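Local coordinates for protein inulin fructotransferase (Bacillus sp. snu-7, PDB 2INV) that probably cleaves inulin by intramolecular fructosyl transfer, releasing a di-fructose anhydride, as a trimeric right-handed parallel beta-helix enzyme, at residues N247-F250 and L256-F259. Numbering follows the deposited sequence.
Sequences NNLF and LIEF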
ATOM      1  N   ASN A 247      -1.739   6.460  -4.431  1.00  9.27           N
ATOM      2  CA  ASN A 247      -1.760   7.758  -3.776  1.00  9.50           C
ATOM      3  C   ASN A 247      -3.016   8.489  -4.210  1.00 10.51           C
ATOM      4  O   ASN A 247      -3.495   8.305  -5.332  1.00 11.06           O
ATOM      5  CB  ASN A 247      -0.534   8.584  -4.171  1.00 10.04           C
ATOM      6  CG  ASN A 247       0.760   7.966  -3.702  1.00 10.33           C
ATOM      7  OD1 ASN A 247       1.117   8.051  -2.523  1.00 10.23           O
ATOM      8  ND2 ASN A 247       1.470   7.325  -4.624  1.00 10.30           N
ATOM      9  N   ASN A 248      -3.552   9.313  -3.321  1.00 10.65           N
ATOM     10  CA  ASN A 248      -4.737  10.089  -3.645  1.00 11.59           C
ATOM     11  C   ASN A 248      -4.279  11.535  -3.650  1.00 13.22           C
ATOM     12  O   ASN A 248      -4.243  12.195  -2.612  1.00 13.34           O
ATOM     13  CB  ASN A 248      -5.826   9.873  -2.598  1.00 11.92           C
ATOM     14  CG  ASN A 248      -7.179  10.373  -3.059  1.00 12.00           C
ATOM     15  OD1 ASN A 248      -7.306  11.506  -3.513  1.00 12.97           O
ATOM     16  ND2 ASN A 248      -8.199   9.526  -2.954  1.00  9.57           N
ATOM     17  N   LEU A 249      -3.892  12.004  -4.829  1.00 12.72           N
ATOM     18  CA  LEU A 249      -3.403  13.361  -4.995  1.00 13.72           C
ATOM     19  C   LEU A 249      -4.529  14.273  -5.427  1.00 13.91           C
ATOM     20  O   LEU A 249      -5.098  14.130  -6.507  1.00 13.56           O
ATOM     21  CB  LEU A 249      -2.237  13.393  -5.984  1.00 14.36           C
ATOM     22  CG  LEU A 249      -1.299  12.203  -5.782  1.00 14.72           C
ATOM     23  CD1 LEU A 249      -0.370  12.192  -6.798  1.00 16.56           C
ATOM     24  CD2 LEU A 249      -0.715  12.382  -4.620  1.00 16.20           C
ATOM     25  N   PHE A 250      -4.840  15.230  -4.569  1.00 13.64           N
ATOM     26  CA  PHE A 250      -5.927  16.154  -4.836  1.00 14.49           C
ATOM     27  C   PHE A 250      -5.453  17.590  -5.004  1.00 16.07           C
ATOM     28  O   PHE A 250      -4.271  17.900  -4.848  1.00 15.13           O
ATOM     29  CB  PHE A 250      -6.959  16.035  -3.715  1.00 14.41           C
ATOM     30  CG  PHE A 250      -6.348  15.984  -2.350  1.00 14.21           C
ATOM     31  CD1 PHE A 250      -5.886  17.148  -1.738  1.00 14.14           C
ATOM     32  CD2 PHE A 250      -6.212  14.770  -1.676  1.00 13.03           C
ATOM     33  CE1 PHE A 250      -5.304  17.102  -0.478  1.00 13.95           C
ATOM     34  CE2 PHE A 250      -5.625  14.722  -0.408  1.00 13.61           C
ATOM     35  CZ  PHE A 250      -5.175  15.890   0.186  1.00 13.46           C
ATOM     36  N   LEU A 256       0.607  17.652 -10.168  1.00 11.07           N
ATOM     37  CA  LEU A 256       0.347  16.662  -9.130  1.00 12.61           C
ATOM     38  C   LEU A 256       1.499  15.672  -9.117  1.00 13.14           C
ATOM     39  O   LEU A 256       1.920  15.207  -8.061  1.00 12.82           O
ATOM     40  CB  LEU A 256      -0.980  15.940  -9.383  1.00 12.38           C
ATOM     41  CG  LEU A 256      -2.244  16.799  -9.276  1.00 11.70           C
ATOM     42  CD1 LEU A 256      -3.463  15.915  -9.482  1.00 12.50           C
ATOM     43  CD2 LEU A 256      -2.314  17.490  -7.918  1.00 11.44           C
ATOM     44  N   ILE A 257       2.004  15.351 -10.300  1.00 13.04           N
ATOM     45  CA  ILE A 257       3.135  14.452 -10.428  1.00 13.82           C
ATOM     46  C   ILE A 257       4.036  15.048 -11.481  1.00 12.89           C
ATOM     47  O   ILE A 257       3.636  15.244 -12.629  1.00 12.94           O
ATOM     48  CB  ILE A 257       2.711  13.037 -10.826  1.00 14.63           C
ATOM     49  CG1 ILE A 257       1.938  12.400  -9.672  1.00 16.05           C
ATOM     50  CG2 ILE A 257       3.944  12.199 -11.167  1.00 15.59           C
ATOM     51  CD1 ILE A 257       1.355  11.050  -9.988  1.00 18.18           C
ATOM     52  N   GLU A 258       5.264  15.337 -11.075  1.00 12.65           N
ATOM     53  CA  GLU A 258       6.196  15.983 -11.971  1.00 12.60           C
ATOM     54  C   GLU A 258       7.585  15.372 -11.929  1.00 12.23           C
ATOM     55  O   GLU A 258       8.312  15.497 -10.939  1.00 11.96           O
ATOM     56  CB  GLU A 258       6.253  17.468 -11.614  1.00 14.06           C
ATOM     57  CG  GLU A 258       6.902  18.340 -12.637  1.00 14.58           C
ATOM     58  CD  GLU A 258       6.907  19.779 -12.187  1.00 17.08           C
ATOM     59  OE1 GLU A 258       5.842  20.249 -11.721  1.00 17.17           O
ATOM     60  OE2 GLU A 258       7.960  20.452 -12.297  1.00 17.69           O
ATOM     61  N   PHE A 259       7.946  14.723 -13.029  1.00 11.83           N
ATOM     62  CA  PHE A 259       9.242  14.077 -13.174  1.00 11.96           C
ATOM     63  C   PHE A 259      10.123  14.871 -14.131  1.00 12.12           C
ATOM     64  O   PHE A 259       9.665  15.264 -15.198  1.00 12.61           O
ATOM     65  CB  PHE A 259       9.101  12.693 -13.822  1.00 11.91           C
ATOM     66  CG  PHE A 259       8.428  11.650 -12.977  1.00 11.47           C
ATOM     67  CD1 PHE A 259       8.129  11.875 -11.640  1.00 10.69           C
ATOM     68  CD2 PHE A 259       8.143  10.395 -13.527  1.00 11.22           C
ATOM     69  CE1 PHE A 259       7.558  10.859 -10.860  1.00 10.10           C
ATOM     70  CE2 PHE A 259       7.582   9.391 -12.761  1.00 10.52           C
ATOM     71  CZ  PHE A 259       7.289   9.622 -11.424  1.00 11.33           C
TER
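Leu249, Leu256 and Ile257 meet inside a corner of the right-handed parallel beta-helix, where the chain passes from strand 248-249 on one face to strand 258-260 on another. Leu249 and Leu256 point their CB atoms toward each other's segment, 4.4 Å apart. The tip of Leu249 reaches further along the second segment: its CD1 sits 3.7 Å from CG1 of Ile257 and touches CD1 of Ile257 almost as closely, the two side chains crossing at about a right angle. In Ile257 the CG1 branch stands anti to the carbonyl carbon (chi1 -68°), which brings its ethyl arm to Leu249. Leu256 spreads its two methyls over the other backbone, with CD1 3.8 Å from O of Leu249 and CD2 3.7 Å from O of Phe250. No hydrogen bond joins the segments; backbone bonds instead tie Asn248 to Asn223 and Met225, and Leu249 to Arg271 and Gln273, in the neighbouring coils. Leu272 of the next coil packs on both Leu256 and Ile257. Phe250 turns its CB away from this core, and its ring touches a bound fructose and packs on Ala217 of a second subunit. Buried aliphatic packing thus joins two faces of the beta-helix next in the chain to Phe250, a residue of the fructose pocket; between these two segments the contact is apolar, while the hydrogen bonds that fix the strand run to neighbouring coils.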